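Local coordinates for putative DsbA oxidoreductase SCO1869 (PDB 3GL5), which is probably a thiol-disulfide oxidoreductase of the DsbA family, built on a thioredoxin fold, though its substrates and precise role are unknown, at residues W15-K20 against L88-R93; D52-V57 against D94-S99; H104-L109 against A157-P162; E117-A122 against E143-A148. All coordinates share one frame; numbering follows the deposited sequence.

Contact 1 of 4, residues W15-K20 against L88-R93; sequences WCYVGK and LAYRTR
Y17 reaches off the helix and lays its ring beside the loop of residues 88-93, meeting L88 with a face and A89 with its phenol end. The CD1 methyl of L88 sits 3.8 Å from the centroid of the Y17 ring, only 4° off the ring normal, a CH-pi contact centred over the face. The packing is tight here: L88 CD1 lies 3.2 Å from Y17 O, and L88 CB 3.7 Å from Y17 CZ. CG of Y17, anti to the backbone N (chi1 -179°), sends the ring toward the loop, where Y17 OH donates to A89 O at 2.5 Å, in the carbonyl plane and on a lone pair. The helix, 14-28, is the one that starts at the thioredoxin-type CxxC of the DsbA fold; C16, one residue before Y17, forms the disulfide with C13. Toward Y90 the contact slackens, the two rings meeting edge against edge with Y17 CE2 and Y90 CD1 4.1 Å apart, and the hydroxyl of Y90 turns to E76 instead. F128 packs against both tyrosine rings. A phenylalanine in place of Y17 would probably keep the methyl over its face but leave A89 O without this donor and the loop less firmly tied to the helix. On the outer side, A89 is exposed, its CB 4.4 Å from Y17 OH, and L88 is partly open to solvent.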
loop_
_atom_site.group_PDB
_atom_site.type_symbol
_atom_site.label_atom_id
_atom_site.label_comp_id
_atom_site.label_asym_id
_atom_site.label_seq_id
_atom_site.Cartn_x
_atom_site.Cartn_y
_atom_site.Cartn_z
ATOM N N TRP A 15 3.008 5.041 24.042
ATOM C CA TRP A 15 3.740 5.966 23.157
ATOM C C TRP A 15 3.417 5.853 21.681
ATOM O O TRP A 15 3.704 6.777 20.938
ATOM C CB TRP A 15 5.255 5.795 23.324
ATOM C CG TRP A 15 5.700 6.237 24.724
ATOM C CD1 TRP A 15 6.191 5.452 25.748
ATOM C CD2 TRP A 15 5.606 7.557 25.240
ATOM N NE1 TRP A 15 6.425 6.232 26.875
ATOM C CE2 TRP A 15 6.074 7.527 26.579
ATOM C CE3 TRP A 15 5.191 8.773 24.688
ATOM C CZ2 TRP A 15 6.147 8.680 27.374
ATOM C CZ3 TRP A 15 5.245 9.930 25.492
ATOM C CH2 TRP A 15 5.724 9.865 26.820
ATOM N N CYS A 16 2.909 4.697 21.243
ATOM C CA CYS A 16 2.410 4.533 19.874
ATOM C C CYS A 16 1.152 5.396 19.701
ATOM O O CYS A 16 1.027 6.137 18.718
ATOM C CB CYS A 16 2.099 3.059 19.604
ATOM S SG CYS A 16 3.539 2.002 19.635
ATOM N N TYR A 17 0.245 5.307 20.679
ATOM C CA TYR A 17 -0.988 6.102 20.748
ATOM C C TYR A 17 -0.733 7.609 20.819
ATOM O O TYR A 17 -1.332 8.366 20.058
ATOM C CB TYR A 17 -1.779 5.656 21.959
ATOM C CG TYR A 17 -3.133 6.326 22.233
ATOM C CD1 TYR A 17 -4.135 6.469 21.242
ATOM C CD2 TYR A 17 -3.435 6.722 23.510
ATOM C CE1 TYR A 17 -5.415 7.069 21.569
ATOM C CE2 TYR A 17 -4.669 7.273 23.849
ATOM C CZ TYR A 17 -5.645 7.452 22.902
ATOM O OH TYR A 17 -6.819 7.984 23.368
ATOM N N VAL A 18 0.160 8.037 21.720
ATOM C CA VAL A 18 0.560 9.446 21.814
ATOM C C VAL A 18 1.359 9.882 20.565
ATOM O O VAL A 18 1.076 10.950 19.993
ATOM C CB VAL A 18 1.328 9.787 23.164
ATOM C CG1 VAL A 18 1.617 11.260 23.284
ATOM C CG2 VAL A 18 0.476 9.387 24.369
ATOM N N GLY A 19 2.323 9.059 20.135
ATOM C CA GLY A 19 3.138 9.389 18.952
ATOM C C GLY A 19 2.389 9.478 17.626
ATOM O O GLY A 19 2.798 10.209 16.682
ATOM N N LYS A 20 1.300 8.736 17.507
ATOM C CA LYS A 20 0.511 8.832 16.297
ATOM C C LYS A 20 -0.074 10.261 16.178
ATOM O O LYS A 20 -0.015 10.890 15.124
ATOM C CB LYS A 20 -0.622 7.799 16.276
ATOM C CG LYS A 20 -1.518 7.982 15.000
ATOM C CD LYS A 20 -2.274 6.725 14.679
ATOM C CE LYS A 20 -3.678 6.861 15.062
ATOM N NZ LYS A 20 -4.349 7.713 14.025
ATOM N N LEU A 88 -6.139 13.422 23.203
ATOM C CA LEU A 88 -6.458 12.023 23.421
ATOM C C LEU A 88 -6.860 11.726 24.835
ATOM O O LEU A 88 -6.204 12.134 25.772
ATOM C CB LEU A 88 -5.243 11.142 23.102
ATOM C CG LEU A 88 -4.518 11.303 21.763
ATOM C CD1 LEU A 88 -3.280 10.382 21.668
ATOM C CD2 LEU A 88 -5.456 11.061 20.588
ATOM N N ALA A 89 -7.902 10.936 24.979
ATOM C CA ALA A 89 -8.284 10.385 26.263
ATOM C C ALA A 89 -7.279 9.299 26.672
ATOM O O ALA A 89 -6.725 8.593 25.818
ATOM C CB ALA A 89 -9.677 9.789 26.146
ATOM N N TYR A 90 -7.049 9.157 27.973
ATOM C CA TYR A 90 -6.080 8.187 28.475
ATOM C C TYR A 90 -6.379 7.921 29.951
ATOM O O TYR A 90 -6.176 8.820 30.780
ATOM C CB TYR A 90 -4.679 8.734 28.346
ATOM C CG TYR A 90 -3.609 7.714 28.623
ATOM C CD1 TYR A 90 -3.003 7.011 27.588
ATOM C CD2 TYR A 90 -3.204 7.436 29.934
ATOM C CE1 TYR A 90 -1.972 6.027 27.844
ATOM C CE2 TYR A 90 -2.206 6.462 30.210
ATOM C CZ TYR A 90 -1.599 5.764 29.165
ATOM O OH TYR A 90 -0.631 4.831 29.439
ATOM N N ARG A 91 -6.889 6.725 30.272
ATOM C CA ARG A 91 -7.130 6.344 31.677
ATOM C C ARG A 91 -5.844 6.075 32.416
ATOM O O ARG A 91 -5.038 5.262 31.984
ATOM C CB ARG A 91 -8.015 5.124 31.777
ATOM C CG ARG A 91 -9.317 5.391 31.120
ATOM C CD ARG A 91 -10.135 4.147 31.018
ATOM N NE ARG A 91 -10.924 4.036 32.230
ATOM C CZ ARG A 91 -11.998 4.790 32.493
ATOM N NH1 ARG A 91 -12.428 5.703 31.620
ATOM N NH2 ARG A 91 -12.644 4.630 33.638
ATOM N N THR A 92 -5.646 6.785 33.527
ATOM C CA THR A 92 -4.400 6.673 34.305
ATOM C C THR A 92 -4.486 5.595 35.385
ATOM O O THR A 92 -3.555 5.432 36.175
ATOM C CB THR A 92 -3.991 8.022 34.947
ATOM O OG1 THR A 92 -5.102 8.557 35.680
ATOM C CG2 THR A 92 -3.615 9.015 33.867
ATOM N N ARG A 93 -5.587 4.849 35.396
ATOM C CA ARG A 93 -5.816 3.832 36.384
ATOM C C ARG A 93 -6.511 2.629 35.788
ATOM O O ARG A 93 -7.399 2.758 34.940
ATOM C CB ARG A 93 -6.708 4.386 37.494
ATOM C CG ARG A 93 -6.088 4.392 38.845
ATOM C CD ARG A 93 -4.998 5.403 38.894
ATOM N NE ARG A 93 -4.545 5.656 40.247
ATOM C CZ ARG A 93 -3.871 6.744 40.585
ATOM N NH1 ARG A 93 -3.484 6.931 41.845
ATOM N NH2 ARG A 93 -3.580 7.648 39.646
#

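Contact 2 of 4, residues D52-V57 against D94-S99; sequences DDVQPV and DRDHGS. With ACT (acetate ion), chain C.
Q55 and H97 form the hydrogen-bonded pair of a short antiparallel ladder. Q55 N gives a straight bond to H97 O (3.0 Å, 162° at the hydrogen), whereas the return bond from H97 N to Q55 O is short, 2.8 Å, but bent and weak. Further along, V57 N donates to R95 O at 2.8 Å. Together these bonds make a two-stranded ribbon, strands 55-56 and 96-97, separate from the central thioredoxin sheet; P56, which has no N-H to give, pairs with D96 at a non-hydrogen-bonded position and is the N-cap of helix 57-64. An acetate, probably from the crystallisation liquor, bridges two basic side chains. Its OXT takes a nearly straight bond from R95 NH2 (2.6 Å) and a weak one from R95 NH1, while its O accepts from H97 ND1 at 2.6 Å, at the ring edge and near its plane. The arginine chain, bent at chi3 (-53°), brings the guanidinium under V57 CG2, which lies over one face, 3.4 Å from R95 NH1; R95 NH2 also forms a salt bridge with E76. D96 OD2, with V54 CG1 packed against it, is bound by the hydroxyl of S133.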
loop_
_atom_site.group_PDB
_atom_site.type_symbol
_atom_site.label_atom_id
_atom_site.label_comp_id
_atom_site.label_asym_id
_atom_site.label_seq_id
_atom_site.Cartn_x
_atom_site.Cartn_y
_atom_site.Cartn_z
ATOM N N ASP A 52 -4.997 -15.690 26.526
ATOM C CA ASP A 52 -5.696 -15.587 27.800
ATOM C C ASP A 52 -4.836 -14.996 28.905
ATOM O O ASP A 52 -5.215 -15.017 30.062
ATOM C CB ASP A 52 -6.264 -16.943 28.242
ATOM C CG ASP A 52 -5.186 -17.891 28.751
ATOM O OD1 ASP A 52 -4.016 -17.793 28.300
ATOM O OD2 ASP A 52 -5.519 -18.739 29.610
ATOM N N ASP A 53 -3.673 -14.476 28.563
ATOM C CA ASP A 53 -2.827 -13.847 29.566
ATOM C C ASP A 53 -3.015 -12.315 29.584
ATOM O O ASP A 53 -2.285 -11.577 28.914
ATOM C CB ASP A 53 -1.368 -14.247 29.314
ATOM C CG ASP A 53 -0.449 -13.865 30.448
ATOM O OD1 ASP A 53 -0.930 -13.736 31.597
ATOM O OD2 ASP A 53 0.768 -13.706 30.186
ATOM N N VAL A 54 -4.021 -11.849 30.324
ATOM C CA VAL A 54 -4.303 -10.413 30.505
ATOM C C VAL A 54 -3.941 -10.021 31.931
ATOM O O VAL A 54 -4.313 -10.685 32.883
ATOM C CB VAL A 54 -5.808 -10.046 30.251
ATOM C CG1 VAL A 54 -5.996 -8.505 30.083
ATOM C CG2 VAL A 54 -6.358 -10.792 29.044
ATOM N N GLN A 55 -3.218 -8.924 32.067
ATOM C CA GLN A 55 -2.645 -8.511 33.344
ATOM C C GLN A 55 -2.956 -7.027 33.542
ATOM O O GLN A 55 -3.022 -6.290 32.560
ATOM C CB GLN A 55 -1.134 -8.664 33.229
ATOM C CG GLN A 55 -0.484 -9.353 34.403
ATOM C CD GLN A 55 1.019 -9.336 34.287
ATOM O OE1 GLN A 55 1.586 -8.760 33.349
ATOM N NE2 GLN A 55 1.684 -9.987 35.233
ATOM N N PRO A 56 -3.100 -6.564 34.801
ATOM C CA PRO A 56 -3.174 -5.096 34.967
ATOM C C PRO A 56 -1.839 -4.451 34.631
ATOM O O PRO A 56 -0.790 -4.988 34.995
ATOM C CB PRO A 56 -3.513 -4.899 36.445
ATOM C CG PRO A 56 -3.933 -6.281 36.951
ATOM C CD PRO A 56 -3.272 -7.299 36.066
ATOM N N VAL A 57 -1.868 -3.328 33.915
ATOM C CA VAL A 57 -0.639 -2.637 33.513
ATOM C C VAL A 57 0.256 -2.347 34.729
ATOM O O VAL A 57 1.476 -2.526 34.692
ATOM C CB VAL A 57 -0.934 -1.302 32.728
ATOM C CG1 VAL A 57 0.326 -0.441 32.621
ATOM C CG2 VAL A 57 -1.468 -1.595 31.356
ATOM N N ASP A 94 -6.099 1.459 36.265
ATOM C CA ASP A 94 -6.769 0.184 36.010
ATOM C C ASP A 94 -6.747 -0.257 34.582
ATOM O O ASP A 94 -7.637 -0.990 34.184
ATOM C CB ASP A 94 -8.234 0.202 36.462
ATOM C CG ASP A 94 -8.393 0.551 37.924
ATOM O OD1 ASP A 94 -7.541 0.156 38.767
ATOM O OD2 ASP A 94 -9.389 1.243 38.224
ATOM N N ARG A 95 -5.772 0.202 33.806
ATOM C CA ARG A 95 -5.568 -0.324 32.450
ATOM C C ARG A 95 -5.035 -1.749 32.520
ATOM O O ARG A 95 -4.426 -2.161 33.520
ATOM C CB ARG A 95 -4.607 0.549 31.669
ATOM C CG ARG A 95 -5.146 1.994 31.310
ATOM C CD ARG A 95 -4.456 2.588 30.054
ATOM N NE ARG A 95 -2.994 2.562 30.162
ATOM C CZ ARG A 95 -2.220 1.591 29.675
ATOM N NH1 ARG A 95 -2.759 0.542 29.039
ATOM N NH2 ARG A 95 -0.893 1.668 29.839
ATOM N N ASP A 96 -5.334 -2.515 31.478
ATOM C CA ASP A 96 -4.863 -3.877 31.380
ATOM C C ASP A 96 -3.998 -4.004 30.136
ATOM O O ASP A 96 -3.835 -3.046 29.351
ATOM C CB ASP A 96 -6.020 -4.884 31.411
ATOM C CG ASP A 96 -6.935 -4.801 30.171
ATOM O OD1 ASP A 96 -6.922 -3.802 29.420
ATOM O OD2 ASP A 96 -7.704 -5.763 29.956
ATOM N N HIS A 97 -3.424 -5.185 29.965
ATOM C CA HIS A 97 -2.441 -5.403 28.951
ATOM C C HIS A 97 -2.474 -6.878 28.559
ATOM O O HIS A 97 -2.527 -7.737 29.427
ATOM C CB HIS A 97 -1.082 -5.026 29.537
ATOM C CG HIS A 97 0.073 -5.454 28.703
ATOM N ND1 HIS A 97 0.858 -4.558 28.003
ATOM C CD2 HIS A 97 0.600 -6.679 28.469
ATOM C CE1 HIS A 97 1.811 -5.220 27.361
ATOM N NE2 HIS A 97 1.665 -6.508 27.617
ATOM N N GLY A 98 -2.400 -7.163 27.253
ATOM C CA GLY A 98 -2.457 -8.547 26.752
ATOM C C GLY A 98 -1.894 -8.721 25.349
ATOM O O GLY A 98 -1.189 -7.848 24.806
ATOM N N SER A 99 -2.179 -9.882 24.774
ATOM C CA SER A 99 -1.741 -10.222 23.436
ATOM C C SER A 99 -2.499 -9.383 22.378
ATOM O O SER A 99 -3.705 -9.134 22.535
ATOM C CB SER A 99 -1.983 -11.723 23.220
ATOM O OG SER A 99 -2.108 -12.004 21.825
HETATM C C ACT C . 0.908 -1.149 27.970
HETATM O O ACT C . 0.145 -2.053 27.582
HETATM O OXT ACT C . 0.326 -0.252 28.588
HETATM C CH3 ACT C . 2.396 -1.176 27.711
#

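Contact 3 of 4, residues H104-L109 against A157-P162; sequences HRLLHL and AVLADP
Among the helices that the DsbA family adds to its thioredoxin fold, 101-111 and 152-160 meet through an apolar seam and an arginine that grips the end of the second helix. R105 carries the polar half. Its NH1 donates to V158 O at 2.8 Å, with the oxygen close to the guanidinium plane but the donor 42° out of the carbonyl plane, and NH2 adds a weak bond to the same oxygen. The chain bends at chi3 (-60°), and P162 O lies 3.2 Å above one face of the guanidinium, offset toward its rim. D161, the first residue to leave the helical course, brings its carbonyl oxygen to 2.9 Å from R105 NH1. Beyond the two segments R105 NH1 also donates to A164 O, and NH2 forms a salt bridge with D102. With an alanine in place of R105, the carbonyls of V158 and A164 would probably lose these donors and D102 its charged mate, and the turn after the helix would be freer to move. The apolar half centres on V158, whose two methyls meet different leucines: CG1 meets L106 CD2 at 3.6 Å, and CG2 meets L109 CD2 at 3.7 Å. L159 extends the seam, crossing L106 at about a right angle with the two CD1 atoms 3.9 Å apart. Around helix 101-111, L107 packs on L119 and L120 of helix 116-128, L106 touches F123 of the same helix, and R105 and H108 lie against V169 of helix 166-178; H108 also reaches S42, at the end of strand 36-42.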
loop_
_atom_site.group_PDB
_atom_site.type_symbol
_atom_site.label_atom_id
_atom_site.label_comp_id
_atom_site.label_asym_id
_atom_site.label_seq_id
_atom_site.Cartn_x
_atom_site.Cartn_y
_atom_site.Cartn_z
ATOM N N HIS A 104 -4.093 -7.269 15.422
ATOM C CA HIS A 104 -3.326 -6.958 14.245
ATOM C C HIS A 104 -3.855 -7.637 12.982
ATOM O O HIS A 104 -3.841 -7.020 11.914
ATOM C CB HIS A 104 -1.832 -7.233 14.463
ATOM C CG HIS A 104 -1.166 -6.205 15.333
ATOM N ND1 HIS A 104 -0.903 -4.924 14.896
ATOM C CD2 HIS A 104 -0.736 -6.261 16.624
ATOM C CE1 HIS A 104 -0.310 -4.239 15.863
ATOM N NE2 HIS A 104 -0.184 -5.029 16.915
ATOM N N ARG A 105 -4.302 -8.881 13.101
ATOM C CA ARG A 105 -4.927 -9.586 11.964
ATOM C C ARG A 105 -6.160 -8.832 11.478
ATOM O O ARG A 105 -6.332 -8.618 10.258
ATOM C CB ARG A 105 -5.275 -11.034 12.325
ATOM C CG ARG A 105 -4.017 -11.857 12.659
ATOM C CD ARG A 105 -4.270 -13.351 12.648
ATOM N NE ARG A 105 -5.287 -13.768 13.636
ATOM C CZ ARG A 105 -6.528 -14.173 13.335
ATOM N NH1 ARG A 105 -6.970 -14.216 12.075
ATOM N NH2 ARG A 105 -7.334 -14.550 14.298
ATOM N N LEU A 106 -6.961 -8.359 12.434
ATOM C CA LEU A 106 -8.135 -7.539 12.116
ATOM C C LEU A 106 -7.773 -6.182 11.552
ATOM O O LEU A 106 -8.528 -5.659 10.729
ATOM C CB LEU A 106 -9.061 -7.365 13.319
ATOM C CG LEU A 106 -9.906 -8.568 13.736
ATOM C CD1 LEU A 106 -10.674 -8.111 14.982
ATOM C CD2 LEU A 106 -10.882 -9.064 12.639
ATOM N N LEU A 107 -6.630 -5.601 11.972
ATOM C CA LEU A 107 -6.174 -4.364 11.344
ATOM C C LEU A 107 -5.877 -4.584 9.848
ATOM O O LEU A 107 -6.061 -3.677 9.042
ATOM C CB LEU A 107 -4.972 -3.751 12.062
ATOM C CG LEU A 107 -5.324 -3.125 13.427
ATOM C CD1 LEU A 107 -4.065 -2.922 14.292
ATOM C CD2 LEU A 107 -6.039 -1.762 13.250
ATOM N N HIS A 108 -5.377 -5.764 9.510
ATOM C CA HIS A 108 -5.123 -6.109 8.122
ATOM C C HIS A 108 -6.410 -6.354 7.340
ATOM O O HIS A 108 -6.517 -5.900 6.232
ATOM C CB HIS A 108 -4.116 -7.268 7.999
ATOM C CG HIS A 108 -2.701 -6.812 8.151
ATOM N ND1 HIS A 108 -1.887 -6.532 7.076
ATOM C CD2 HIS A 108 -1.983 -6.494 9.257
ATOM C CE1 HIS A 108 -0.712 -6.106 7.510
ATOM N NE2 HIS A 108 -0.745 -6.078 8.833
ATOM N N LEU A 109 -7.390 -7.025 7.912
ATOM C CA LEU A 109 -8.767 -6.954 7.358
ATOM C C LEU A 109 -9.195 -5.516 7.021
ATOM O O LEU A 109 -9.506 -5.194 5.856
ATOM C CB LEU A 109 -9.783 -7.617 8.291
ATOM C CG LEU A 109 -11.271 -7.470 7.912
ATOM C CD1 LEU A 109 -11.553 -7.878 6.438
ATOM C CD2 LEU A 109 -12.115 -8.300 8.849
ATOM N N ALA A 157 -15.326 -14.213 11.072
ATOM C CA ALA A 157 -14.612 -15.231 10.293
ATOM C C ALA A 157 -13.097 -15.053 10.441
ATOM O O ALA A 157 -12.385 -16.022 10.630
ATOM C CB ALA A 157 -15.021 -15.183 8.823
ATOM N N VAL A 158 -12.610 -13.819 10.361
ATOM C CA VAL A 158 -11.167 -13.561 10.571
ATOM C C VAL A 158 -10.719 -14.018 11.987
ATOM O O VAL A 158 -9.706 -14.683 12.151
ATOM C CB VAL A 158 -10.801 -12.087 10.254
ATOM C CG1 VAL A 158 -9.380 -11.755 10.715
ATOM C CG2 VAL A 158 -10.916 -11.842 8.760
ATOM N N LEU A 159 -11.534 -13.714 12.986
ATOM C CA LEU A 159 -11.235 -14.076 14.355
ATOM C C LEU A 159 -11.314 -15.569 14.576
ATOM O O LEU A 159 -10.545 -16.108 15.380
ATOM C CB LEU A 159 -12.169 -13.351 15.310
ATOM C CG LEU A 159 -11.767 -11.898 15.497
ATOM C CD1 LEU A 159 -12.894 -11.085 16.136
ATOM C CD2 LEU A 159 -10.490 -11.811 16.321
ATOM N N ALA A 160 -12.221 -16.235 13.855
ATOM C CA ALA A 160 -12.379 -17.693 13.923
ATOM C C ALA A 160 -11.260 -18.450 13.194
ATOM O O ALA A 160 -10.983 -19.628 13.503
ATOM C CB ALA A 160 -13.775 -18.128 13.365
ATOM N N ASP A 161 -10.640 -17.801 12.210
ATOM C CA ASP A 161 -9.584 -18.456 11.425
ATOM C C ASP A 161 -8.206 -17.854 11.727
ATOM O O ASP A 161 -7.854 -16.833 11.123
ATOM C CB ASP A 161 -9.878 -18.331 9.935
ATOM C CG ASP A 161 -8.828 -19.013 9.078
ATOM O OD1 ASP A 161 -7.959 -19.730 9.642
ATOM O OD2 ASP A 161 -8.879 -18.847 7.830
ATOM N N PRO A 162 -7.425 -18.490 12.649
ATOM C CA PRO A 162 -6.082 -17.999 13.052
ATOM C C PRO A 162 -5.130 -17.655 11.899
ATOM O O PRO A 162 -4.347 -16.720 12.030
ATOM C CB PRO A 162 -5.493 -19.146 13.891
ATOM C CG PRO A 162 -6.515 -20.328 13.787
ATOM C CD PRO A 162 -7.814 -19.707 13.392
#

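Contact 4 of 4, residues E117-A122 against E143-A148; sequences EALLDA and ELAVGA
With CG anti to the backbone N (chi1 -175°) and the chain turned at chi2, L119 swings its CD1 methyl across to the facing helix, where it rests 3.7 Å from A145 CA. L144 takes the other common course, CG anti to its carbonyl carbon (chi1 -67°), which brings CD2 to 4.1 Å from A122 O. From its position on A145, CD1 of L119 also lies 4.1 Å from both A145 CB and A148 CB. The remaining touching residues are alanines. A148 CB approaches L119 CA at 3.9 Å, while A118 CB and A148 CB are 4.2 Å apart; A122 CB comes within 4.0 Å of L144 O. Such small side chains let backbone and methyl groups meet directly, and the axes of the segments 117-122 and 143-147 pass 9.1 Å apart at 140° between their directions, roughly antiparallel. This is a helix pair of the all-helical part of a DsbA-type protein, joining helix 116-128 to the C-terminal end of helix 138-147, just where A148 leaves the helix. On one flank L119 continues onto L106, L107 and A110 of helix 101-111, and A145 onto V155 of helix 152-160. With no hydrogen bond or salt bridge across it, the contact rests on van der Waals fit alone, so that its stability probably depends on the fit of two leucines against small alanines and backbone rather than on any directed bond.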
loop_
_atom_site.group_PDB
_atom_site.type_symbol
_atom_site.label_atom_id
_atom_site.label_comp_id
_atom_site.label_asym_id
_atom_site.label_seq_id
_atom_site.Cartn_x
_atom_site.Cartn_y
_atom_site.Cartn_z
ATOM N N GLU A 117 -7.167 3.211 9.321
ATOM C CA GLU A 117 -7.012 4.222 10.348
ATOM C C GLU A 117 -8.190 4.293 11.331
ATOM O O GLU A 117 -7.981 4.480 12.545
ATOM C CB GLU A 117 -6.642 5.586 9.764
ATOM C CG GLU A 117 -5.913 6.398 10.824
ATOM C CD GLU A 117 -5.091 7.534 10.270
ATOM O OE1 GLU A 117 -4.663 7.457 9.084
ATOM O OE2 GLU A 117 -4.861 8.501 11.038
ATOM N N ALA A 118 -9.404 4.056 10.812
ATOM C CA ALA A 118 -10.607 3.947 11.646
ATOM C C ALA A 118 -10.533 2.793 12.637
ATOM O O ALA A 118 -10.911 2.941 13.798
ATOM C CB ALA A 118 -11.900 3.866 10.786
ATOM N N LEU A 119 -10.046 1.633 12.234
ATOM C CA LEU A 119 -9.990 0.524 13.194
ATOM C C LEU A 119 -8.793 0.696 14.161
ATOM O O LEU A 119 -8.869 0.337 15.357
ATOM C CB LEU A 119 -9.933 -0.842 12.496
ATOM C CG LEU A 119 -10.001 -2.086 13.390
ATOM C CD1 LEU A 119 -11.285 -2.100 14.228
ATOM C CD2 LEU A 119 -9.794 -3.397 12.574
ATOM N N LEU A 120 -7.705 1.249 13.640
ATOM C CA LEU A 120 -6.540 1.545 14.482
ATOM C C LEU A 120 -6.934 2.495 15.641
ATOM O O LEU A 120 -6.694 2.199 16.824
ATOM C CB LEU A 120 -5.396 2.079 13.619
ATOM C CG LEU A 120 -4.089 2.405 14.329
ATOM C CD1 LEU A 120 -3.501 1.170 15.078
ATOM C CD2 LEU A 120 -3.094 3.044 13.344
ATOM N N ASP A 121 -7.585 3.606 15.298
ATOM C CA ASP A 121 -8.079 4.534 16.322
ATOM C C ASP A 121 -9.108 3.907 17.229
ATOM O O ASP A 121 -9.081 4.186 18.398
ATOM C CB ASP A 121 -8.635 5.810 15.729
ATOM C CG ASP A 121 -7.572 6.676 15.105
ATOM O OD1 ASP A 121 -6.408 6.693 15.578
ATOM O OD2 ASP A 121 -7.917 7.373 14.118
ATOM N N ALA A 122 -9.967 3.013 16.712
ATOM C CA ALA A 122 -10.920 2.317 17.568
ATOM C C ALA A 122 -10.229 1.425 18.573
ATOM O O ALA A 122 -10.630 1.362 19.709
ATOM C CB ALA A 122 -11.905 1.480 16.755
ATOM N N GLU A 143 -17.506 -5.680 18.190
ATOM C CA GLU A 143 -18.212 -4.419 18.399
ATOM C C GLU A 143 -17.337 -3.260 17.940
ATOM O O GLU A 143 -17.788 -2.431 17.155
ATOM C CB GLU A 143 -18.565 -4.240 19.869
ATOM C CG GLU A 143 -19.582 -5.240 20.416
ATOM C CD GLU A 143 -19.606 -5.260 21.945
ATOM O OE1 GLU A 143 -18.672 -4.705 22.577
ATOM O OE2 GLU A 143 -20.578 -5.808 22.521
ATOM N N LEU A 144 -16.086 -3.209 18.418
ATOM C CA LEU A 144 -15.160 -2.164 17.974
ATOM C C LEU A 144 -14.991 -2.128 16.450
ATOM O O LEU A 144 -14.881 -1.062 15.851
ATOM C CB LEU A 144 -13.782 -2.340 18.636
ATOM C CG LEU A 144 -13.773 -2.101 20.143
ATOM C CD1 LEU A 144 -12.445 -2.530 20.749
ATOM C CD2 LEU A 144 -14.088 -0.620 20.468
ATOM N N ALA A 145 -14.955 -3.295 15.833
ATOM C CA ALA A 145 -14.738 -3.376 14.406
ATOM C C ALA A 145 -15.983 -2.896 13.632
ATOM O O ALA A 145 -15.881 -2.075 12.701
ATOM C CB ALA A 145 -14.337 -4.804 14.032
ATOM N N VAL A 146 -17.159 -3.347 14.057
ATOM C CA VAL A 146 -18.390 -2.915 13.413
ATOM C C VAL A 146 -18.483 -1.389 13.505
ATOM O O VAL A 146 -18.833 -0.720 12.526
ATOM C CB VAL A 146 -19.604 -3.571 14.046
ATOM C CG1 VAL A 146 -20.863 -2.759 13.754
ATOM C CG2 VAL A 146 -19.761 -4.987 13.521
ATOM N N GLY A 147 -18.116 -0.841 14.667
ATOM C CA GLY A 147 -18.228 0.595 14.882
ATOM C C GLY A 147 -17.351 1.379 13.923
ATOM O O GLY A 147 -17.681 2.512 13.543
ATOM N N ALA A 148 -16.251 0.752 13.508
ATOM C CA ALA A 148 -15.288 1.331 12.570
ATOM C C ALA A 148 -15.664 1.199 11.070
ATOM O O ALA A 148 -14.889 1.600 10.191
ATOM C CB ALA A 148 -13.869 0.728 12.842
#

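In the fold
From the N terminus, residues 15-20 on the helix that carries the C13-C16 disulfide at its start meet the loop 88-93, so contact 1 closes a long loop that includes strand 36-42 and helix 69-85. Contact 2 crosses it: segment 52-57 lies inside that loop, and its partner 94-99 follows directly after 88-93, with Y90 OH touching R95 NH2. Helix 101-111 then opens contact 3, which closes at 157-162; contact 4 is nested within this span, pairing helices 116-128 and 138-147. The two touch through L106, L107, L119 and L120, uniting four successive helices. K20, bridged to E117 and D121, ties these helices back to the helix of contact 1.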